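Local coordinates for protein phosphoserine aminotransferase SerC (Cytophaga hutchinsonii ATCC 33406, PDB 3FFR) that probably catalyses the reversible, pyridoxal phosphate-dependent transamination between phosphoserine and 2-oxoglutarate in serine biosynthesis, at residues A[60-65]-A[201-206]; A[162-167]-A[181-186]; A[79-84]-A[226-231]; A[50-55]-A[254-259]. All coordinates share one frame; numbering follows the deposited sequence. Where two conformers were deposited one is given.

Interaction 1. Residues A[60-65]-A[201-206]; sequences SNYEVL and VWILND. With P33 (3,6,9,12,15,18-hexaoxaicosane-1,20-diol), chain K.
The antiparallel edge of the seven-stranded sheet of a PLP-dependent aminotransferase is formed here, where outermost strand 62-67 pairs with strand 200-205. Glu63 and Leu204 make a hydrogen-bonded pair, Glu63 N reaching Leu204 O at 2.8 Å; Leu65 and Trp202 make the next, Trp202 N to Leu65 O at 2.8 Å. On the face carrying Tyr62, Val64, Ile203 and Asn205, the phenol ring lies over the asparagine: Asn205 CB sits above the ring centre of Tyr62, 3.7 Å from the centroid and 7° off the normal, a CH-pi contact. Ile203 CG2 closes on Tyr62 CD2 at 3.5 Å, and the tyrosine hydroxyl bonds to Trp179 O. The Asn205 amide is held by Asp183 through ND2 and caps helix 206-217 through OD1 to Val208 N. On the face carrying Leu65 and Leu204, Leu65 CD1 meets Leu204 CD2 at 3.7 Å; with Leu204 CG between its backbone N and carbonyl carbon (chi1 74°), CD2 leans toward the neighbouring strand. Where strand 62-67 begins and 200-205 ends, Asn61 ND2 gives a straight bond to Asp206 OD1 (3.0 Å, 167°), entering from above the carboxylate plane while the acceptor stays in the amide plane. Asn61 O takes a weak bond from Asp206 N, and a polyethylene glycol fragment, probably from the crystallisation liquor, bonds weakly to Asn61 O and Glu63 OE1. Glu63 OE2 accepts from Val64 N and forms a salt bridge with Lys53. Strand 200-205, running against the remaining strands of the sheet, is the single reversed strand typical of the large domain of fold-type I PLP enzymes.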
# COMPACT_ATOMS: atom_id res chain seq x y z
N SER A 60 13.44 -16.65 -17.31
CA SER A 60 12.16 -16.43 -18.00
C SER A 60 10.95 -17.04 -17.32
O SER A 60 9.82 -16.64 -17.59
CB SER A 60 12.25 -16.90 -19.46
OG SER A 60 12.47 -18.29 -19.52
N ASN A 61 11.19 -17.96 -16.38
CA ASN A 61 10.09 -18.64 -15.68
C ASN A 61 9.65 -17.90 -14.40
O ASN A 61 8.80 -18.38 -13.67
CB ASN A 61 10.39 -20.11 -15.36
CG ASN A 61 11.56 -20.30 -14.42
OD1 ASN A 61 12.60 -19.66 -14.56
ND2 ASN A 61 11.41 -21.21 -13.45
N TYR A 62 10.25 -16.75 -14.17
CA TYR A 62 9.89 -15.87 -13.05
C TYR A 62 9.15 -14.61 -13.49
O TYR A 62 9.40 -14.05 -14.56
CB TYR A 62 11.13 -15.42 -12.27
CG TYR A 62 11.62 -16.42 -11.25
CD1 TYR A 62 12.38 -17.53 -11.62
CD2 TYR A 62 11.35 -16.26 -9.90
CE1 TYR A 62 12.84 -18.44 -10.65
CE2 TYR A 62 11.82 -17.13 -8.94
CZ TYR A 62 12.53 -18.22 -9.31
OH TYR A 62 12.99 -19.06 -8.31
N GLU A 63 8.28 -14.15 -12.60
CA GLU A 63 7.55 -12.89 -12.77
C GLU A 63 7.74 -11.99 -11.53
O GLU A 63 8.13 -12.45 -10.46
CB GLU A 63 6.08 -13.14 -13.02
CG GLU A 63 5.38 -11.84 -13.38
CD GLU A 63 5.97 -11.21 -14.62
OE1 GLU A 63 5.65 -11.75 -15.71
OE2 GLU A 63 6.72 -10.19 -14.50
N VAL A 64 7.48 -10.71 -11.74
CA VAL A 64 7.60 -9.71 -10.70
C VAL A 64 6.21 -9.16 -10.46
O VAL A 64 5.56 -8.73 -11.42
CB VAL A 64 8.52 -8.54 -11.15
CG1 VAL A 64 8.43 -7.35 -10.17
CG2 VAL A 64 9.96 -8.96 -11.31
N LEU A 65 5.76 -9.17 -9.21
CA LEU A 65 4.46 -8.61 -8.81
C LEU A 65 4.62 -7.55 -7.74
O LEU A 65 5.44 -7.67 -6.83
CB LEU A 65 3.48 -9.69 -8.30
CG LEU A 65 3.22 -10.84 -9.28
CD1 LEU A 65 2.26 -11.85 -8.59
CD2 LEU A 65 2.64 -10.34 -10.64
N VAL A 201 7.40 -6.18 -3.14
CA VAL A 201 7.72 -6.86 -4.38
C VAL A 201 7.84 -8.36 -4.18
O VAL A 201 8.61 -8.85 -3.34
CB VAL A 201 9.04 -6.31 -5.01
CG1 VAL A 201 9.28 -6.92 -6.36
CG2 VAL A 201 8.99 -4.73 -5.17
N TRP A 202 7.03 -9.08 -4.94
CA TRP A 202 6.95 -10.54 -4.90
C TRP A 202 7.45 -11.10 -6.22
O TRP A 202 6.85 -10.93 -7.25
CB TRP A 202 5.51 -10.97 -4.59
CG TRP A 202 5.29 -12.43 -4.31
CD1 TRP A 202 6.25 -13.38 -4.10
CD2 TRP A 202 4.03 -13.07 -4.05
NE1 TRP A 202 5.66 -14.59 -3.85
CE2 TRP A 202 4.30 -14.43 -3.79
CE3 TRP A 202 2.71 -12.64 -4.08
CZ2 TRP A 202 3.29 -15.37 -3.53
CZ3 TRP A 202 1.69 -13.57 -3.82
CH2 TRP A 202 1.99 -14.92 -3.56
N ILE A 203 8.59 -11.76 -6.14
CA ILE A 203 9.22 -12.42 -7.28
C ILE A 203 8.87 -13.90 -7.15
O ILE A 203 9.11 -14.52 -6.11
CB ILE A 203 10.74 -12.18 -7.25
CG1 ILE A 203 11.03 -10.69 -7.55
CG2 ILE A 203 11.46 -13.13 -8.23
CD1 ILE A 203 12.47 -10.31 -7.34
N LEU A 204 8.26 -14.45 -8.19
CA LEU A 204 7.78 -15.84 -8.10
C LEU A 204 7.82 -16.54 -9.43
O LEU A 204 7.72 -15.92 -10.47
CB LEU A 204 6.33 -15.86 -7.56
CG LEU A 204 5.15 -15.42 -8.47
CD1 LEU A 204 3.83 -15.63 -7.72
CD2 LEU A 204 5.25 -13.94 -8.99
N ASN A 205 7.96 -17.85 -9.35
CA ASN A 205 8.04 -18.67 -10.55
C ASN A 205 6.76 -19.40 -10.95
O ASN A 205 5.67 -19.33 -10.33
CB ASN A 205 9.24 -19.64 -10.50
CG ASN A 205 9.02 -20.84 -9.58
OD1 ASN A 205 7.94 -21.01 -9.02
ND2 ASN A 205 10.04 -21.68 -9.41
N ASP A 206 6.93 -20.10 -12.06
CA ASP A 206 5.86 -20.89 -12.67
C ASP A 206 5.23 -21.89 -11.70
O ASP A 206 4.03 -22.14 -11.75
CB ASP A 206 6.37 -21.65 -13.93
CG ASP A 206 7.56 -22.65 -13.62
OD1 ASP A 206 8.63 -22.32 -13.03
OD2 ASP A 206 7.43 -23.84 -14.03
O4 P33 K . 6.27 -18.17 -15.29
C3 P33 K . 5.72 -16.97 -15.85
C2 P33 K . 6.77 -16.01 -16.41
O1 P33 K . 6.13 -14.71 -16.58
O HOH W 1 12.85 -22.08 -10.41

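Interaction 2. Residues A[162-167]-A[181-186]; sequences ALIFVD and KIDSVF
Ile182 CG2 packs between two residues of strand 163-167, 3.8 Å from Ile164 CG2 and 4.0 Å from Val166 CG2, each side chain crossing it at about a right angle. Around this apolar patch run two parallel strands of the central sheet of the fold-type I aminotransferase domain, 163-167 and 184-188, with Phe165 beside Ser184 and Val166 beside Val185. Val166 is bonded through both backbone polar atoms, its N to Ser184 O and its O to Phe186 N. On the other face Phe165 CD2 touches Ser184 OG at 3.3 Å, while that hydroxyl is bonded to Ile203 O and Trp202 NE1. Farther along, Phe186 CG sits between its backbone N and carbonyl carbon (chi1 60°), which swings the ring back over Asp167: Asp167 CA lies over one ring face, 3.9 Å from the centroid, and Asp167 CB touches Phe186 CZ. The carboxylate plane of Asp167 stands 50° from that ring. Its OD2 bonds to N1 of the cofactor on the modified residue at position 191, as the aspartate of fold-type I enzymes does to the pyridine nitrogen, and also accepts from Trp74 NE1. At the opposite end Asp183 is a buried polar hub, salt-bridged to Arg156 and Arg207. Its backbone N binds Ile164 O on a lone pair in the carbonyl plane, and its OD2 receives Ile164 N through the anti lone pair at 2.8 Å, 169°.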
# COMPACT_ATOMS: atom_id res chain seq x y z
N ALA A 162 7.93 -29.14 -2.65
CA ALA A 162 7.59 -27.91 -1.88
C ALA A 162 7.97 -26.67 -2.69
O ALA A 162 8.91 -26.69 -3.50
CB ALA A 162 8.29 -27.89 -0.54
N LEU A 163 7.21 -25.60 -2.45
CA LEU A 163 7.56 -24.29 -2.99
C LEU A 163 8.41 -23.62 -1.94
O LEU A 163 8.04 -23.53 -0.77
CB LEU A 163 6.33 -23.43 -3.23
CG LEU A 163 5.32 -23.98 -4.24
CD1 LEU A 163 4.02 -23.13 -4.11
CD2 LEU A 163 5.89 -24.01 -5.67
N ILE A 164 9.59 -23.16 -2.37
CA ILE A 164 10.53 -22.47 -1.47
C ILE A 164 10.47 -20.96 -1.64
O ILE A 164 10.77 -20.41 -2.71
CB ILE A 164 12.00 -23.00 -1.64
CG1 ILE A 164 12.06 -24.50 -1.39
CG2 ILE A 164 12.94 -22.27 -0.67
CD1 ILE A 164 13.44 -25.14 -1.68
N PHE A 165 10.08 -20.31 -0.55
CA PHE A 165 9.96 -18.83 -0.46
C PHE A 165 11.05 -18.28 0.44
O PHE A 165 11.24 -18.77 1.56
CB PHE A 165 8.61 -18.39 0.14
CG PHE A 165 7.44 -18.78 -0.68
CD1 PHE A 165 6.85 -20.03 -0.52
CD2 PHE A 165 6.92 -17.91 -1.63
CE1 PHE A 165 5.77 -20.39 -1.34
CE2 PHE A 165 5.85 -18.25 -2.43
CZ PHE A 165 5.27 -19.51 -2.29
N VAL A 166 11.72 -17.25 -0.04
CA VAL A 166 12.76 -16.59 0.74
C VAL A 166 12.41 -15.12 1.01
O VAL A 166 12.18 -14.32 0.10
CB VAL A 166 14.14 -16.67 0.04
CG1 VAL A 166 15.23 -16.04 0.94
CG2 VAL A 166 14.51 -18.13 -0.31
N ASP A 167 12.36 -14.79 2.30
CA ASP A 167 12.24 -13.41 2.78
C ASP A 167 13.63 -12.80 2.71
O ASP A 167 14.56 -13.25 3.40
CB ASP A 167 11.62 -13.43 4.18
CG ASP A 167 11.50 -12.06 4.81
OD1 ASP A 167 12.31 -11.17 4.50
OD2 ASP A 167 10.59 -11.95 5.66
N LYS A 181 17.02 -23.20 -7.52
CA LYS A 181 16.95 -23.93 -6.25
C LYS A 181 15.90 -23.44 -5.27
O LYS A 181 15.66 -24.05 -4.24
CB LYS A 181 18.32 -24.01 -5.61
CG LYS A 181 19.28 -24.81 -6.45
CD LYS A 181 20.63 -24.94 -5.81
CE LYS A 181 21.59 -25.59 -6.80
NZ LYS A 181 21.02 -26.84 -7.39
N ILE A 182 15.24 -22.34 -5.64
CA ILE A 182 14.14 -21.79 -4.87
C ILE A 182 13.00 -21.50 -5.85
O ILE A 182 13.13 -21.77 -7.05
CB ILE A 182 14.53 -20.55 -4.06
CG1 ILE A 182 14.95 -19.40 -5.00
CG2 ILE A 182 15.61 -20.88 -2.99
CD1 ILE A 182 15.19 -18.08 -4.29
N ASP A 183 11.90 -20.99 -5.33
CA ASP A 183 10.75 -20.70 -6.18
C ASP A 183 10.27 -19.25 -6.11
O ASP A 183 9.54 -18.78 -6.98
CB ASP A 183 9.61 -21.65 -5.81
CG ASP A 183 10.00 -23.12 -6.01
OD1 ASP A 183 10.07 -23.56 -7.20
OD2 ASP A 183 10.19 -23.83 -4.97
N SER A 184 10.72 -18.54 -5.10
CA SER A 184 10.24 -17.18 -4.89
C SER A 184 11.05 -16.46 -3.84
O SER A 184 11.63 -17.06 -2.92
CB SER A 184 8.76 -17.25 -4.42
OG SER A 184 8.17 -16.00 -4.03
N VAL A 185 11.16 -15.16 -4.08
CA VAL A 185 11.77 -14.25 -3.12
C VAL A 185 10.92 -12.98 -3.05
O VAL A 185 10.22 -12.62 -4.00
CB VAL A 185 13.25 -13.95 -3.47
CG1 VAL A 185 13.35 -13.07 -4.72
CG2 VAL A 185 13.97 -13.29 -2.30
N PHE A 186 10.96 -12.32 -1.90
CA PHE A 186 10.21 -11.09 -1.74
C PHE A 186 10.92 -10.11 -0.85
O PHE A 186 11.80 -10.44 -0.04
CB PHE A 186 8.78 -11.37 -1.23
CG PHE A 186 8.75 -12.05 0.13
CD1 PHE A 186 8.77 -13.43 0.23
CD2 PHE A 186 8.72 -11.32 1.30
CE1 PHE A 186 8.73 -14.08 1.46
CE2 PHE A 186 8.68 -11.96 2.53
CZ PHE A 186 8.69 -13.34 2.61

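Interaction 3. Residues A[79-84]-A[226-231]; sequences QNCVEK and HTIPSM
The last turn of helix 70-81 comes up to the first turn of helix 228-235, with the CA atoms of Asn80 and Thr227 6.4 Å apart. A single hydrogen bond crosses: Ile228 N gives its proton to Asn80 OD1 at 2.8 Å, nearly straight at 164°. The donor stands 45° above the amide's carbonyl plane, so the bond does not fall on a lone pair. Asn80 CG lies anti to its carbonyl carbon, chi1 -78°, which sends the amide toward the incoming helix; ND2 of the same group bonds back to Arg76 O, and with both ends engaged the flip of the amide is settled. Thr227 is the N-cap of helix 228-235, and its OG1 accepts from Ser230 N at 3.0 Å. Asn80 thus serves from outside the helix, taking a first-turn N-H that the N-cap side chain does not use, while Thr227 CA touches Asn80 OD1 at 3.4 Å. Beside this bond Ile228 lays its side chain obliquely across Asn80: CD1 is 3.8 Å from Asn80 CB and 4.1 Å from Cys81 SG. The same isoleucine leans on Trp202 and Leu204 of strand 200-205 and on Ser212 of helix 206-217. Just before the N-cap, His226 turns its imidazole away to Glu72 and Glu242, each bonded to one ring nitrogen, ND1 to Glu72 OE2 and NE2 to Glu242 OE1.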
# COMPACT_ATOMS: atom_id res chain seq x y z
N GLN A 79 -2.28 -17.66 1.56
CA GLN A 79 -3.60 -17.75 0.90
C GLN A 79 -3.60 -18.37 -0.47
O GLN A 79 -4.51 -19.12 -0.84
CB GLN A 79 -4.26 -16.36 0.78
CG GLN A 79 -4.62 -15.76 2.15
CD GLN A 79 -5.02 -14.28 2.06
OE1 GLN A 79 -4.63 -13.57 1.12
NE2 GLN A 79 -5.79 -13.81 3.03
N ASN A 80 -2.57 -18.04 -1.24
CA ASN A 80 -2.45 -18.53 -2.62
C ASN A 80 -1.81 -19.88 -2.80
O ASN A 80 -2.05 -20.55 -3.79
CB ASN A 80 -1.66 -17.54 -3.46
CG ASN A 80 -2.49 -16.33 -3.89
OD1 ASN A 80 -3.18 -16.37 -4.95
ND2 ASN A 80 -2.37 -15.22 -3.13
N CYS A 81 -1.03 -20.31 -1.81
CA CYS A 81 -0.17 -21.46 -2.01
C CYS A 81 -0.19 -22.58 -0.99
O CYS A 81 0.50 -23.57 -1.16
CB CYS A 81 1.27 -21.01 -2.18
SG CYS A 81 1.55 -19.75 -3.48
N VAL A 82 -0.98 -22.44 0.05
CA VAL A 82 -1.03 -23.46 1.09
C VAL A 82 -2.45 -23.91 1.37
O VAL A 82 -3.29 -23.14 1.79
CB VAL A 82 -0.42 -22.98 2.45
CG1 VAL A 82 -0.41 -24.18 3.48
CG2 VAL A 82 1.01 -22.38 2.27
N GLU A 83 -2.70 -25.18 1.11
CA GLU A 83 -4.01 -25.75 1.40
C GLU A 83 -4.10 -26.12 2.87
O GLU A 83 -5.07 -25.77 3.56
CB GLU A 83 -4.29 -27.00 0.54
CG GLU A 83 -5.72 -27.50 0.74
CD GLU A 83 -6.09 -28.64 -0.21
OE1 GLU A 83 -5.22 -29.09 -0.96
OE2 GLU A 83 -7.25 -29.07 -0.20
N LYS A 84 -3.08 -26.81 3.35
CA LYS A 84 -3.08 -27.35 4.71
C LYS A 84 -1.86 -27.04 5.57
O LYS A 84 -1.98 -26.57 6.71
CB LYS A 84 -3.24 -28.87 4.63
CG LYS A 84 -4.51 -29.31 3.91
CD LYS A 84 -4.69 -30.81 3.85
CE LYS A 84 -6.00 -31.15 3.16
NZ LYS A 84 -7.14 -30.40 3.79
N HIS A 226 -5.80 -9.55 -4.88
CA HIS A 226 -4.42 -10.00 -4.86
C HIS A 226 -4.22 -11.50 -4.87
O HIS A 226 -3.28 -12.03 -4.27
CB HIS A 226 -3.54 -9.29 -3.82
CG HIS A 226 -3.12 -7.90 -4.24
ND1 HIS A 226 -2.50 -7.00 -3.39
CD2 HIS A 226 -3.28 -7.26 -5.42
CE1 HIS A 226 -2.26 -5.88 -4.05
NE2 HIS A 226 -2.75 -5.99 -5.27
N THR A 227 -5.10 -12.19 -5.59
CA THR A 227 -4.80 -13.57 -5.93
C THR A 227 -3.67 -13.48 -6.95
O THR A 227 -3.52 -12.48 -7.65
CB THR A 227 -5.96 -14.35 -6.58
OG1 THR A 227 -6.23 -13.86 -7.92
CG2 THR A 227 -7.21 -14.30 -5.68
N ILE A 228 -2.88 -14.55 -7.04
CA ILE A 228 -1.84 -14.59 -8.06
C ILE A 228 -2.42 -14.41 -9.49
O ILE A 228 -1.91 -13.60 -10.26
CB ILE A 228 -0.94 -15.85 -7.93
CG1 ILE A 228 0.00 -15.64 -6.72
CG2 ILE A 228 -0.07 -16.05 -9.20
CD1 ILE A 228 0.75 -16.92 -6.33
N PRO A 229 -3.48 -15.14 -9.86
CA PRO A 229 -4.02 -14.95 -11.21
C PRO A 229 -4.50 -13.54 -11.49
O PRO A 229 -4.31 -13.02 -12.59
CB PRO A 229 -5.15 -15.97 -11.26
CG PRO A 229 -4.65 -17.07 -10.39
CD PRO A 229 -4.05 -16.34 -9.23
N SER A 230 -5.07 -12.92 -10.49
CA SER A 230 -5.55 -11.53 -10.62
C SER A 230 -4.36 -10.60 -10.92
O SER A 230 -4.37 -9.82 -11.86
CB SER A 230 -6.33 -11.09 -9.40
OG SER A 230 -6.61 -9.69 -9.43
N MSE A 231 -3.31 -10.74 -10.12
CA MSE A 231 -2.12 -9.89 -10.26
C MSE A 231 -1.38 -10.15 -11.57
O MSE A 231 -0.87 -9.21 -12.22
CB MSE A 231 -1.19 -10.06 -9.06
CG MSE A 231 -1.73 -9.47 -7.76
SE MSE A 231 -0.47 -9.53 -6.33
CE MSE A 231 -0.49 -11.45 -6.02

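Interaction 4. Residues A[50-55]-A[254-259]; sequences DNLKTL and KVTGDM
Asn51 and Thr256 meet where helices 39-55 and 246-262 come together, their CA atoms 6.0 Å apart. Thr256 OG1 presses on Asn51 CB at 3.1 Å and takes a weak hydrogen bond from Asn51 ND2 at 3.3 Å, 146°. The two side chains cross at a slant, with the hydroxyl alongside the root of the asparagine and ND2 carried on past it toward Gly257 N, 3.6 Å away. Thr256 CG2 touches Leu52 CD2 at 4.0 Å, the two side chains at about a right angle. One turn farther, Leu55 CD2 meets the selenium of Met259, a selenomethionine, at 4.1 Å, and Leu55 CD1 approaches Met259 CB. Leu55 CG stands anti to its backbone N (chi1 -176°), which directs its branches at the methionine; the extended methionine chain then runs on toward Tyr16, Phe193 and Ile267. The polar atoms are fixed from one turn earlier in helix 246-262: the single proton of Thr256 OG1 has Leu252 O and Gly253 O as possible acceptors. Asn51 ND2 in turn has two acceptors on that helix, the Gly253 carbonyl and, weakly, the Thr256 hydroxyl. Gly257, without a side chain, lies beside the asparagine amide. Leu260 and Ala264 continue the apolar seam past Leu55. The two segments run in the same general direction, 29° apart with axes 9.3 Å from each other at closest approach: near-parallel packing of helix 39-55, which leads into edge strand 62-67, against helix 246-262, as among the helices packed round the central sheet of the fold-type I large domain.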
# COMPACT_ATOMS: atom_id res chain seq x y z
N ASP A 50 11.17 -4.56 -15.52
CA ASP A 50 12.33 -4.98 -16.32
C ASP A 50 13.65 -4.77 -15.58
O ASP A 50 14.55 -5.60 -15.67
CB ASP A 50 12.41 -4.19 -17.65
CG ASP A 50 11.40 -4.67 -18.70
OD1 ASP A 50 10.75 -5.71 -18.47
OD2 ASP A 50 11.26 -4.01 -19.77
N ASN A 51 13.79 -3.62 -14.93
CA ASN A 51 15.07 -3.30 -14.26
C ASN A 51 15.35 -4.30 -13.14
O ASN A 51 16.48 -4.67 -12.91
CB ASN A 51 15.14 -1.88 -13.70
CG ASN A 51 15.35 -0.82 -14.78
OD1 ASN A 51 15.53 -1.15 -15.97
ND2 ASN A 51 15.30 0.47 -14.37
N LEU A 52 14.30 -4.74 -12.46
CA LEU A 52 14.48 -5.74 -11.40
C LEU A 52 14.92 -7.07 -12.02
O LEU A 52 15.77 -7.77 -11.47
CB LEU A 52 13.21 -5.94 -10.56
CG LEU A 52 12.92 -4.83 -9.55
CD1 LEU A 52 11.47 -4.97 -9.01
CD2 LEU A 52 13.94 -4.87 -8.38
N LYS A 53 14.32 -7.41 -13.15
CA LYS A 53 14.67 -8.69 -13.81
C LYS A 53 16.13 -8.65 -14.24
O LYS A 53 16.86 -9.65 -14.18
CB LYS A 53 13.75 -8.99 -14.98
CG LYS A 53 12.32 -9.27 -14.55
CD LYS A 53 11.31 -9.35 -15.71
CE LYS A 53 9.92 -9.57 -15.18
NZ LYS A 53 8.87 -9.68 -16.24
N THR A 54 16.56 -7.48 -14.68
CA THR A 54 17.95 -7.35 -15.15
C THR A 54 18.92 -7.37 -13.95
O THR A 54 19.91 -8.14 -13.89
CB THR A 54 18.13 -6.05 -15.96
OG1 THR A 54 17.24 -6.06 -17.08
CG2 THR A 54 19.56 -5.92 -16.46
N LEU A 55 18.59 -6.56 -12.96
CA LEU A 55 19.48 -6.42 -11.79
C LEU A 55 19.66 -7.72 -11.04
O LEU A 55 20.75 -8.02 -10.53
CB LEU A 55 18.93 -5.37 -10.83
CG LEU A 55 19.78 -5.04 -9.61
CD1 LEU A 55 20.99 -4.26 -10.07
CD2 LEU A 55 18.93 -4.25 -8.56
N LYS A 254 13.66 4.16 -11.23
CA LYS A 254 14.76 5.12 -11.34
C LYS A 254 15.98 4.64 -10.53
O LYS A 254 17.13 4.65 -10.99
CB LYS A 254 14.35 6.51 -10.86
CG LYS A 254 13.34 7.22 -11.75
CD LYS A 254 13.88 7.47 -13.17
CE LYS A 254 12.91 8.26 -14.02
NZ LYS A 254 13.47 8.53 -15.38
N VAL A 255 15.73 4.22 -9.29
CA VAL A 255 16.82 3.75 -8.39
C VAL A 255 17.45 2.49 -8.91
O VAL A 255 18.68 2.32 -8.90
CB VAL A 255 16.33 3.58 -6.93
CG1 VAL A 255 17.29 2.76 -6.08
CG2 VAL A 255 16.06 4.99 -6.32
N THR A 256 16.62 1.59 -9.39
CA THR A 256 17.19 0.36 -9.95
C THR A 256 18.01 0.70 -11.18
O THR A 256 19.01 0.04 -11.45
CB THR A 256 16.16 -0.72 -10.27
OG1 THR A 256 15.10 -0.19 -11.10
CG2 THR A 256 15.55 -1.27 -8.95
N GLY A 257 17.62 1.74 -11.91
CA GLY A 257 18.42 2.19 -13.07
C GLY A 257 19.80 2.63 -12.61
O GLY A 257 20.86 2.29 -13.19
N ASP A 258 19.79 3.39 -11.53
CA ASP A 258 21.02 3.89 -10.94
C ASP A 258 21.88 2.69 -10.50
O ASP A 258 23.09 2.67 -10.67
CB ASP A 258 20.74 4.82 -9.73
CG ASP A 258 20.05 6.12 -10.12
OD1 ASP A 258 20.35 6.63 -11.23
OD2 ASP A 258 19.23 6.64 -9.32
N MSE A 259 21.23 1.71 -9.89
CA MSE A 259 21.93 0.54 -9.38
C MSE A 259 22.58 -0.27 -10.51
O MSE A 259 23.69 -0.79 -10.38
CB MSE A 259 21.02 -0.36 -8.52
CG MSE A 259 20.68 0.24 -7.23
SE MSE A 259 19.49 -0.96 -6.22
CE MSE A 259 19.45 0.00 -4.55

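From the N terminus, helix 39-55 comes first, and interaction 4 closes the longest span, reaching forward to helix 246-262; the other three contacts all lie within it. The chain then enters strand 62-67, which interaction 1 joins to strand 200-205, and helix 70-81, whose end interaction 3 joins to helix 228-235. Interactions 1 and 3 cross, since their segments alternate. Interaction 2 is the short closure, 162-167 with 181-186, inside both. Interactions 1 and 2 are neighbours in one sheet, linked by strand 184-188. Helix 228-235 brings interaction 3 against that sheet, while Lys53 and Leu52 bring interaction 4 against interaction 1.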